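Local coordinates for protein geranylgeranyl pyrophosphate synthase (Corynebacterium glutamicum, PDB 3LMD) that probably condenses isopentenyl diphosphate with allylic diphosphates into longer prenyl chains, as a magnesium-dependent all-helical synthase of the FPP/GGPP synthase family, at residues M80-L84 with V97-A101; I106-A110 with L146-A150; V317-M321 with A344-V348. All blocks are in the same frame, centred on the assembly; numbering follows the deposited sequence.

Contact 1. Residues M80-L84 with V97-A101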
ATOM      1  N   MET A  80      -9.770 -17.687 -10.310  1.00 24.64           N
ATOM      2  CA  MET A  80     -10.650 -18.743 -10.829  1.00 30.29           C
ATOM      3  C   MET A  80     -12.086 -18.508 -10.379  1.00 32.48           C
ATOM      4  O   MET A  80     -13.030 -18.653 -11.154  1.00 26.37           O
ATOM      5  CB  MET A  80     -10.191 -20.147 -10.348  1.00 27.12           C
ATOM      6  CG  MET A  80     -11.010 -21.297 -10.987  1.00 41.16           C
ATOM      7  SD  MET A  80     -10.830 -22.957 -10.204  1.00 41.87           S
ATOM      8  CE  MET A  80     -12.004 -22.793  -8.851  1.00 40.70           C
ATOM      9  N   PHE A  81     -12.259 -18.158  -9.105  1.00 27.47           N
ATOM     10  CA  PHE A  81     -13.593 -17.846  -8.586  1.00 27.29           C
ATOM     11  C   PHE A  81     -14.211 -16.642  -9.295  1.00 28.31           C
ATOM     12  O   PHE A  81     -15.394 -16.659  -9.626  1.00 25.73           O
ATOM     13  CB  PHE A  81     -13.563 -17.627  -7.062  1.00 23.69           C
ATOM     14  CG  PHE A  81     -14.932 -17.283  -6.483  1.00 27.59           C
ATOM     15  CD1 PHE A  81     -16.058 -18.018  -6.842  1.00 37.22           C
ATOM     16  CD2 PHE A  81     -15.094 -16.213  -5.633  1.00 23.38           C
ATOM     17  CE1 PHE A  81     -17.319 -17.689  -6.318  1.00 37.29           C
ATOM     18  CE2 PHE A  81     -16.346 -15.899  -5.083  1.00 24.11           C
ATOM     19  CZ  PHE A  81     -17.445 -16.624  -5.426  1.00 30.30           C
ATOM     20  N   ALA A  82     -13.418 -15.600  -9.559  1.00 24.87           N
ATOM     21  CA  ALA A  82     -13.925 -14.432 -10.304  1.00 24.99           C
ATOM     22  C   ALA A  82     -14.408 -14.842 -11.725  1.00 22.91           C
ATOM     23  O   ALA A  82     -15.435 -14.332 -12.238  1.00 25.98           O
ATOM     24  CB  ALA A  82     -12.825 -13.355 -10.439  1.00 25.36           C
ATOM     25  N   LEU A  83     -13.652 -15.727 -12.359  1.00 24.02           N
ATOM     26  CA  LEU A  83     -14.020 -16.202 -13.708  1.00 28.81           C
ATOM     27  C   LEU A  83     -15.332 -17.024 -13.658  1.00 30.52           C
ATOM     28  O   LEU A  83     -16.215 -16.835 -14.496  1.00 29.82           O
ATOM     29  CB  LEU A  83     -12.902 -17.048 -14.342  1.00 26.29           C
ATOM     30  CG  LEU A  83     -11.515 -16.394 -14.572  1.00 29.40           C
ATOM     31  CD1 LEU A  83     -10.491 -17.339 -15.176  1.00 28.61           C
ATOM     32  CD2 LEU A  83     -11.564 -15.111 -15.375  1.00 30.82           C
ATOM     33  N   LEU A  84     -15.442 -17.929 -12.688  1.00 27.81           N
ATOM     34  CA  LEU A  84     -16.690 -18.682 -12.481  1.00 27.96           C
ATOM     35  C   LEU A  84     -17.859 -17.763 -12.225  1.00 28.81           C
ATOM     36  O   LEU A  84     -18.945 -17.927 -12.825  1.00 28.69           O
ATOM     37  CB  LEU A  84     -16.514 -19.717 -11.348  1.00 25.16           C
ATOM     38  CG  LEU A  84     -15.499 -20.821 -11.661  1.00 30.42           C
ATOM     39  CD1 LEU A  84     -15.224 -21.677 -10.427  1.00 28.03           C
ATOM     40  CD2 LEU A  84     -16.077 -21.685 -12.778  1.00 33.54           C
ATOM     41  N   VAL A  97     -13.476  -8.665 -17.025  1.00 29.01           N
ATOM     42  CA  VAL A  97     -13.488  -9.782 -16.065  1.00 28.80           C
ATOM     43  C   VAL A  97     -12.066 -10.298 -15.816  1.00 31.10           C
ATOM     44  O   VAL A  97     -11.662 -10.500 -14.669  1.00 26.13           O
ATOM     45  CB  VAL A  97     -14.375 -10.963 -16.553  1.00 27.51           C
ATOM     46  CG1 VAL A  97     -14.216 -12.175 -15.632  1.00 25.53           C
ATOM     47  CG2 VAL A  97     -15.835 -10.568 -16.598  1.00 28.47           C
ATOM     48  N   ILE A  98     -11.304 -10.526 -16.888  1.00 27.05           N
ATOM     49  CA  ILE A  98      -9.896 -10.923 -16.760  1.00 24.76           C
ATOM     50  C   ILE A  98      -9.110  -9.881 -15.986  1.00 26.53           C
ATOM     51  O   ILE A  98      -8.308 -10.215 -15.115  1.00 26.74           O
ATOM     52  CB  ILE A  98      -9.203 -11.042 -18.143  1.00 31.85           C
ATOM     53  CG1 ILE A  98      -9.891 -12.087 -19.020  1.00 44.68           C
ATOM     54  CG2 ILE A  98      -7.718 -11.363 -18.003  1.00 28.62           C
ATOM     55  CD1 ILE A  98     -10.109 -13.355 -18.351  1.00 39.46           C
ATOM     56  N   LYS A  99      -9.300  -8.622 -16.330  1.00 24.08           N
ATOM     57  CA  LYS A  99      -8.560  -7.556 -15.656  1.00 26.69           C
ATOM     58  C   LYS A  99      -8.934  -7.433 -14.152  1.00 24.97           C
ATOM     59  O   LYS A  99      -8.064  -7.209 -13.297  1.00 25.53           O
ATOM     60  CB  LYS A  99      -8.834  -6.230 -16.389  1.00 29.81           C
ATOM     61  CG  LYS A  99      -7.958  -5.077 -16.004  1.00 36.60           C
ATOM     62  CD  LYS A  99      -8.138  -3.870 -16.981  1.00 41.50           C
ATOM     63  CE  LYS A  99      -7.855  -4.239 -18.445  1.00 36.57           C
ATOM     64  NZ  LYS A  99      -7.671  -3.037 -19.324  1.00 30.86           N
ATOM     65  N   ALA A 100     -10.223  -7.516 -13.842  1.00 25.31           N
ATOM     66  CA  ALA A 100     -10.653  -7.570 -12.432  1.00 25.78           C
ATOM     67  C   ALA A 100     -10.038  -8.749 -11.668  1.00 26.05           C
ATOM     68  O   ALA A 100      -9.634  -8.593 -10.518  1.00 25.89           O
ATOM     69  CB  ALA A 100     -12.189  -7.574 -12.321  1.00 25.55           C
ATOM     70  N   ALA A 101      -9.941  -9.920 -12.291  1.00 21.99           N
ATOM     71  CA  ALA A 101      -9.380 -11.103 -11.638  1.00 23.60           C
ATOM     72  C   ALA A 101      -7.915 -10.872 -11.324  1.00 24.94           C
ATOM     73  O   ALA A 101      -7.411 -11.309 -10.267  1.00 25.50           O
ATOM     74  CB  ALA A 101      -9.545 -12.367 -12.524  1.00 24.47           C
TER

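Contact 2. Residues I106-A110 with L146-A150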
ATOM      1  N   ILE A 106      -3.463  -9.585  -7.598  1.00 22.03           N
ATOM      2  CA  ILE A 106      -2.358  -8.683  -7.236  1.00 24.13           C
ATOM      3  C   ILE A 106      -2.532  -8.217  -5.810  1.00 24.93           C
ATOM      4  O   ILE A 106      -1.569  -8.069  -5.050  1.00 23.65           O
ATOM      5  CB  ILE A 106      -2.334  -7.439  -8.164  1.00 22.98           C
ATOM      6  CG1 ILE A 106      -1.780  -7.832  -9.561  1.00 26.34           C
ATOM      7  CG2 ILE A 106      -1.459  -6.347  -7.524  1.00 23.34           C
ATOM      8  CD1 ILE A 106      -1.944  -6.675 -10.634  1.00 29.25           C
ATOM      9  N   THR A 107      -3.778  -7.960  -5.441  1.00 23.65           N
ATOM     10  CA  THR A 107      -4.064  -7.524  -4.063  1.00 24.49           C
ATOM     11  C   THR A 107      -3.744  -8.612  -3.065  1.00 26.91           C
ATOM     12  O   THR A 107      -3.139  -8.347  -2.007  1.00 25.58           O
ATOM     13  CB  THR A 107      -5.531  -7.098  -3.934  1.00 26.56           C
ATOM     14  OG1 THR A 107      -5.747  -5.973  -4.802  1.00 26.41           O
ATOM     15  CG2 THR A 107      -5.859  -6.686  -2.474  1.00 28.18           C
ATOM     16  N   HIS A 108      -4.120  -9.842  -3.417  1.00 22.02           N
ATOM     17  CA  HIS A 108      -3.739 -11.004  -2.629  1.00 23.24           C
ATOM     18  C   HIS A 108      -2.235 -11.075  -2.436  1.00 24.71           C
ATOM     19  O   HIS A 108      -1.763 -11.258  -1.313  1.00 26.16           O
ATOM     20  CB  HIS A 108      -4.272 -12.302  -3.298  1.00 24.92           C
ATOM     21  CG  HIS A 108      -3.732 -13.551  -2.700  1.00 27.79           C
ATOM     22  ND1 HIS A 108      -3.860 -13.846  -1.353  1.00 26.89           N
ATOM     23  CD2 HIS A 108      -3.063 -14.591  -3.257  1.00 27.98           C
ATOM     24  CE1 HIS A 108      -3.285 -15.018  -1.112  1.00 29.18           C
ATOM     25  NE2 HIS A 108      -2.789 -15.483  -2.248  1.00 33.66           N
ATOM     26  N   LEU A 109      -1.466 -10.970  -3.525  1.00 23.65           N
ATOM     27  CA  LEU A 109      -0.010 -11.051  -3.428  1.00 24.83           C
ATOM     28  C   LEU A 109       0.582  -9.905  -2.589  1.00 21.97           C
ATOM     29  O   LEU A 109       1.487 -10.133  -1.768  1.00 25.73           O
ATOM     30  CB  LEU A 109       0.637 -11.088  -4.837  1.00 23.68           C
ATOM     31  CG  LEU A 109       0.214 -12.324  -5.646  1.00 30.08           C
ATOM     32  CD1 LEU A 109       0.737 -12.263  -7.116  1.00 26.71           C
ATOM     33  CD2 LEU A 109       0.692 -13.620  -4.927  1.00 31.32           C
ATOM     34  N   ALA A 110       0.085  -8.691  -2.783  1.00 22.92           N
ATOM     35  CA  ALA A 110       0.597  -7.521  -2.024  1.00 23.35           C
ATOM     36  C   ALA A 110       0.457  -7.765  -0.534  1.00 28.41           C
ATOM     37  O   ALA A 110       1.359  -7.508   0.251  1.00 27.92           O
ATOM     38  CB  ALA A 110      -0.146  -6.234  -2.431  1.00 22.50           C
ATOM     39  N   LEU A 146       3.020  -3.363  -6.147  1.00 20.86           N
ATOM     40  CA  LEU A 146       1.860  -4.176  -6.592  1.00 23.35           C
ATOM     41  C   LEU A 146       0.551  -3.401  -6.461  1.00 27.14           C
ATOM     42  O   LEU A 146      -0.293  -3.401  -7.374  1.00 23.96           O
ATOM     43  CB  LEU A 146       1.800  -5.544  -5.866  1.00 23.86           C
ATOM     44  CG  LEU A 146       2.415  -6.708  -6.665  1.00 26.98           C
ATOM     45  CD1 LEU A 146       3.906  -6.518  -6.984  1.00 30.71           C
ATOM     46  CD2 LEU A 146       2.179  -7.974  -5.877  1.00 23.71           C
ATOM     47  N   LEU A 147       0.377  -2.719  -5.338  1.00 24.85           N
ATOM     48  CA  LEU A 147      -0.815  -1.864  -5.151  1.00 23.21           C
ATOM     49  C   LEU A 147      -0.862  -0.757  -6.209  1.00 26.32           C
ATOM     50  O   LEU A 147      -1.931  -0.436  -6.734  1.00 22.37           O
ATOM     51  CB  LEU A 147      -0.875  -1.285  -3.707  1.00 24.54           C
ATOM     52  CG  LEU A 147      -0.981  -2.451  -2.684  1.00 34.46           C
ATOM     53  CD1 LEU A 147      -0.672  -2.069  -1.249  1.00 37.51           C
ATOM     54  CD2 LEU A 147      -2.352  -3.188  -2.739  1.00 31.62           C
ATOM     55  N   ALA A 148       0.284  -0.194  -6.573  1.00 21.40           N
ATOM     56  CA  ALA A 148       0.284   0.812  -7.652  1.00 23.60           C
ATOM     57  C   ALA A 148      -0.146   0.178  -8.997  1.00 27.23           C
ATOM     58  O   ALA A 148      -0.913   0.780  -9.747  1.00 24.30           O
ATOM     59  CB  ALA A 148       1.670   1.471  -7.819  1.00 31.34           C
ATOM     60  N   HIS A 149       0.384  -1.005  -9.314  1.00 25.62           N
ATOM     61  CA  HIS A 149      -0.053  -1.751 -10.517  1.00 26.23           C
ATOM     62  C   HIS A 149      -1.564  -1.994 -10.491  1.00 25.57           C
ATOM     63  O   HIS A 149      -2.270  -1.805 -11.503  1.00 25.54           O
ATOM     64  CB  HIS A 149       0.607  -3.147 -10.610  1.00 23.97           C
ATOM     65  CG  HIS A 149       2.097  -3.113 -10.778  1.00 27.30           C
ATOM     66  ND1 HIS A 149       2.737  -2.154 -11.514  1.00 26.04           N
ATOM     67  CD2 HIS A 149       3.060  -3.957 -10.338  1.00 25.95           C
ATOM     68  CE1 HIS A 149       4.039  -2.384 -11.510  1.00 23.59           C
ATOM     69  NE2 HIS A 149       4.260  -3.474 -10.792  1.00 27.34           N
ATOM     70  N   ALA A 150      -2.060  -2.450  -9.353  1.00 23.05           N
ATOM     71  CA  ALA A 150      -3.494  -2.738  -9.245  1.00 28.08           C
ATOM     72  C   ALA A 150      -4.317  -1.470  -9.505  1.00 27.30           C
ATOM     73  O   ALA A 150      -5.341  -1.493 -10.194  1.00 26.00           O
ATOM     74  CB  ALA A 150      -3.851  -3.372  -7.850  1.00 21.92           C
TER

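Contact 3. Residues V317-M321 with A344-V348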
ATOM      1  N   VAL A 317     -18.466 -24.996  10.677  1.00 25.53           N
ATOM      2  CA  VAL A 317     -18.311 -25.253   9.221  1.00 26.73           C
ATOM      3  C   VAL A 317     -19.656 -25.551   8.549  1.00 29.79           C
ATOM      4  O   VAL A 317     -19.970 -25.021   7.463  1.00 24.76           O
ATOM      5  CB  VAL A 317     -17.332 -26.410   8.939  1.00 24.44           C
ATOM      6  CG1 VAL A 317     -17.357 -26.797   7.431  1.00 26.11           C
ATOM      7  CG2 VAL A 317     -15.895 -26.011   9.338  1.00 25.05           C
ATOM      8  N   TYR A 318     -20.469 -26.375   9.193  1.00 24.72           N
ATOM      9  CA  TYR A 318     -21.756 -26.733   8.588  1.00 24.64           C
ATOM     10  C   TYR A 318     -22.688 -25.543   8.493  1.00 25.28           C
ATOM     11  O   TYR A 318     -23.494 -25.454   7.563  1.00 27.59           O
ATOM     12  CB  TYR A 318     -22.465 -27.832   9.391  1.00 29.66           C
ATOM     13  CG  TYR A 318     -21.771 -29.171   9.366  1.00 36.38           C
ATOM     14  CD1 TYR A 318     -21.015 -29.568   8.265  1.00 36.06           C
ATOM     15  CD2 TYR A 318     -21.925 -30.072  10.426  1.00 34.40           C
ATOM     16  CE1 TYR A 318     -20.403 -30.810   8.226  1.00 38.32           C
ATOM     17  CE2 TYR A 318     -21.316 -31.317  10.392  1.00 33.49           C
ATOM     18  CZ  TYR A 318     -20.565 -31.688   9.300  1.00 43.96           C
ATOM     19  OH  TYR A 318     -19.970 -32.943   9.281  1.00 41.91           O
ATOM     20  N   ARG A 319     -22.603 -24.661   9.483  1.00 23.72           N
ATOM     21  CA  ARG A 319     -23.419 -23.468   9.513  1.00 25.72           C
ATOM     22  C   ARG A 319     -23.041 -22.529   8.342  1.00 26.31           C
ATOM     23  O   ARG A 319     -23.917 -21.959   7.675  1.00 25.54           O
ATOM     24  CB  ARG A 319     -23.226 -22.754  10.864  1.00 24.23           C
ATOM     25  CG  ARG A 319     -24.094 -21.506  11.043  1.00 25.51           C
ATOM     26  CD  ARG A 319     -23.951 -20.892  12.429  1.00 34.90           C
ATOM     27  NE  ARG A 319     -22.703 -20.149  12.584  1.00 30.29           N
ATOM     28  CZ  ARG A 319     -22.477 -18.932  12.090  1.00 36.13           C
ATOM     29  NH1 ARG A 319     -21.314 -18.333  12.321  1.00 33.24           N
ATOM     30  NH2 ARG A 319     -23.412 -18.307  11.379  1.00 30.71           N
ATOM     31  N   TYR A 320     -21.742 -22.375   8.085  1.00 25.22           N
ATOM     32  CA  TYR A 320     -21.298 -21.608   6.895  1.00 22.83           C
ATOM     33  C   TYR A 320     -21.662 -22.308   5.601  1.00 23.26           C
ATOM     34  O   TYR A 320     -21.938 -21.654   4.605  1.00 24.80           O
ATOM     35  CB  TYR A 320     -19.796 -21.340   6.953  1.00 21.46           C
ATOM     36  CG  TYR A 320     -19.495 -20.275   7.967  1.00 24.38           C
ATOM     37  CD1 TYR A 320     -19.912 -18.958   7.753  1.00 28.22           C
ATOM     38  CD2 TYR A 320     -18.777 -20.560   9.121  1.00 26.68           C
ATOM     39  CE1 TYR A 320     -19.654 -17.948   8.690  1.00 28.21           C
ATOM     40  CE2 TYR A 320     -18.504 -19.553  10.055  1.00 24.87           C
ATOM     41  CZ  TYR A 320     -18.944 -18.253   9.834  1.00 30.09           C
ATOM     42  OH  TYR A 320     -18.660 -17.225  10.738  1.00 31.88           O
ATOM     43  N   MET A 321     -21.671 -23.637   5.610  1.00 24.40           N
ATOM     44  CA  MET A 321     -22.039 -24.386   4.397  1.00 25.94           C
ATOM     45  C   MET A 321     -23.523 -24.157   4.123  1.00 26.70           C
ATOM     46  O   MET A 321     -23.899 -24.040   2.963  1.00 29.48           O
ATOM     47  CB  MET A 321     -21.743 -25.911   4.524  1.00 26.44           C
ATOM     48  CG  MET A 321     -21.958 -26.759   3.190  1.00 31.62           C
ATOM     49  SD  MET A 321     -20.839 -26.316   1.793  1.00 21.74           S
ATOM     50  CE  MET A 321     -22.006 -25.792   0.534  1.00 38.60           C
ATOM     51  N   ALA A 344     -17.151 -26.118  -2.441  1.00 32.34           N
ATOM     52  CA  ALA A 344     -17.461 -25.971  -1.041  1.00 28.35           C
ATOM     53  C   ALA A 344     -17.624 -27.317  -0.385  1.00 27.73           C
ATOM     54  O   ALA A 344     -17.001 -27.584   0.595  1.00 30.17           O
ATOM     55  CB  ALA A 344     -18.659 -25.155  -0.857  1.00 29.35           C
ATOM     56  N   THR A 345     -18.445 -28.163  -0.978  1.00 27.64           N
ATOM     57  CA  THR A 345     -18.778 -29.458  -0.431  1.00 33.99           C
ATOM     58  C   THR A 345     -17.562 -30.327  -0.285  1.00 33.09           C
ATOM     59  O   THR A 345     -17.356 -30.985   0.689  1.00 33.59           O
ATOM     60  CB  THR A 345     -19.784 -30.177  -1.294  1.00 35.38           C
ATOM     61  OG1 THR A 345     -21.022 -29.495  -1.238  1.00 46.05           O
ATOM     62  CG2 THR A 345     -19.981 -31.494  -0.765  1.00 48.38           C
ATOM     63  N   PHE A 346     -16.739 -30.304  -1.292  1.00 34.06           N
ATOM     64  CA  PHE A 346     -15.543 -31.125  -1.295  1.00 37.42           C
ATOM     65  C   PHE A 346     -14.641 -30.721  -0.132  1.00 36.16           C
ATOM     66  O   PHE A 346     -14.005 -31.558   0.514  1.00 33.35           O
ATOM     67  CB  PHE A 346     -14.792 -30.955  -2.620  1.00 43.86           C
ATOM     68  CG  PHE A 346     -13.521 -31.756  -2.702  1.00 54.75           C
ATOM     69  CD1 PHE A 346     -13.539 -33.072  -3.164  1.00 65.65           C
ATOM     70  CD2 PHE A 346     -12.310 -31.204  -2.313  1.00 57.80           C
ATOM     71  CE1 PHE A 346     -12.361 -33.823  -3.236  1.00 64.68           C
ATOM     72  CE2 PHE A 346     -11.129 -31.951  -2.380  1.00 64.54           C
ATOM     73  CZ  PHE A 346     -11.157 -33.258  -2.842  1.00 58.76           C
ATOM     74  N   THR A 347     -14.577 -29.428   0.132  1.00 30.94           N
ATOM     75  CA  THR A 347     -13.751 -28.939   1.232  1.00 33.59           C
ATOM     76  C   THR A 347     -14.323 -29.426   2.566  1.00 29.13           C
ATOM     77  O   THR A 347     -13.601 -29.912   3.426  1.00 29.65           O
ATOM     78  CB  THR A 347     -13.677 -27.392   1.223  1.00 33.36           C
ATOM     79  OG1 THR A 347     -13.187 -26.948  -0.054  1.00 33.89           O
ATOM     80  CG2 THR A 347     -12.749 -26.886   2.333  1.00 31.40           C
ATOM     81  N   VAL A 348     -15.629 -29.286   2.749  1.00 30.75           N
ATOM     82  CA  VAL A 348     -16.220 -29.734   4.006  1.00 30.05           C
ATOM     83  C   VAL A 348     -15.963 -31.244   4.209  1.00 34.88           C
ATOM     84  O   VAL A 348     -15.647 -31.689   5.323  1.00 33.27           O
ATOM     85  CB  VAL A 348     -17.719 -29.442   4.032  1.00 29.03           C
ATOM     86  CG1 VAL A 348     -18.377 -30.047   5.282  1.00 31.44           C
ATOM     87  CG2 VAL A 348     -17.958 -27.872   3.933  1.00 32.10           C
TER

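Contact 1. Residues M80-L84 with V97-A101
Leu83 lays its CD2 methyl over Val97 and Ile98, reaching Ile98 CD1 at 3.7 Å and Val97 CG1 at 4.0 Å. The contact is an antiparallel helix pair in the all-helical isoprenoid synthase fold, formed by two helices that follow each other in the chain, 77-86 and 95-118. Their short segments run at 152° to one another with axes 9.1 Å apart, a separation that small residues make possible: Ala82 and Ala101 both point across, and their CA atoms stand 5.8 Å apart. One turn before Ala101, Val97 points toward helix 77-86, and Leu83, next to Ala82, bends in from the flank. Leu83 CG lies beside its backbone N and anti to the carbonyl carbon (chi1 -60°), which carries CD2 over the second helix although the CB starts off along the side of the interface. Ile98 makes the matching move: its CB points away, yet bends at chi1 and chi2 bring CD1 back to Leu83. Leu83 and Ile98 also rest together on Ala43 of helix 34-55, while Ala82 meets Ala207 of helix 188-214, so both flanks of the pair are covered by further helices. Every residue that touches is buried, and the side chains meet through apolar packing alone. Between the two alanines, the methyl carbons Ala82 CB and Ala101 CB meet at 4.0 Å.

Contact 2. Residues I106-A110 with L146-A150
Ile106 and Leu146 bury the most surface here, 77 and 76 Å². The CG2 branch of Ile106 does most of the touching: it sits 3.7 Å from Leu146 CB and 3.8 Å from Ala150 CB, one turn further along the facing helix. It also presses on the backbone, with Ile106 CG2 only 3.2 Å from Leu146 O, a tight approach to an oxygen already hydrogen-bonded to Ala150 N within its own helix. Leu146 answers with CD2, which lies against the opposite helix, 3.6 Å from Leu109 CB and 3.8 Å from Ala110 N; its chi1 of -97° departs from the usual staggered value. The two segments belong to helices 95-118 and 132-157 of the isoprenoid synthase helical bundle and run nearly antiparallel, at 165°. Ala110, the third main contributor, sits where the backbones come closest and points its methyl at Leu147, with Ala110 CB to Leu147 CD2 at 3.8 Å. Helix 34-55 packs on Ile106 and Leu146 through Leu51 and Leu55, and Phe169 of helix 159-181 covers Leu147. The side chain of Asp115, seen as a calcium ligand in this protein though no ion is bound here, lies about 10 Å from that of Ala110.

Contact 3. Residues V317-M321 with A344-V348
Val348 pushes its two methyl groups between Val317, Tyr318 and Met321, with Val317 CG1 near both branches, Tyr318 at CG1 and Met321 at CG2. Its CG2 meets Val317 CG1 at 3.7 Å, the two side chains lying alongside and pointing opposite ways. The other branch, CG1, comes to the Tyr318 ring at its edge and in its plane, 3.7 Å from Tyr318 CE1, so the aromatic faces take no part in this touch. Met321 slants across Val348 on the other flank of CG2. Its CG is anti to the backbone N (chi1 -173°), and a bend at chi2 (64°) turns the thioether toward helix 335-349, where Met321 SD lies 3.6 Å from Ala344 CB and 3.9 Å from Val348 CG2. This is an antiparallel pair of the two last helices of the all-helical chain, 309-328 and 335-349, their short segments at 172°. With axes 11.0 Å apart they leave room for these larger side chains: Val317 CA to Val348 CA is 7.2 Å and Met321 CA to Ala344 CA 7.3 Å. Ile238 of helix 219-246 packs against Val317, which ties the pair to the bundle. The hydroxyl of Tyr318 makes a weak hydrogen bond to Glu353 N.

From the N terminus, contact 1 comes first, with 12 residues between its segments, four of them helical, and joins helix 77-86 to helix 95-118. Contact 2 opens further along that same helix 95-118 and closes a longer excursion with helix 132-157, 35 residues between its segments; contact 3 closes a loop of 22 residues between its segments, mostly helix, joining helices 309-328 and 335-349. The three follow in series, neither nesting nor crossing. Contacts 1 and 2 share one helix, and helix 34-55 packs on both. Contact 3 lies on the opposite side of the chain's centre from contact 2, but helix 335-349 also reaches Met80 and Phe81 of segment 80-84, through Leu343 and Leu340.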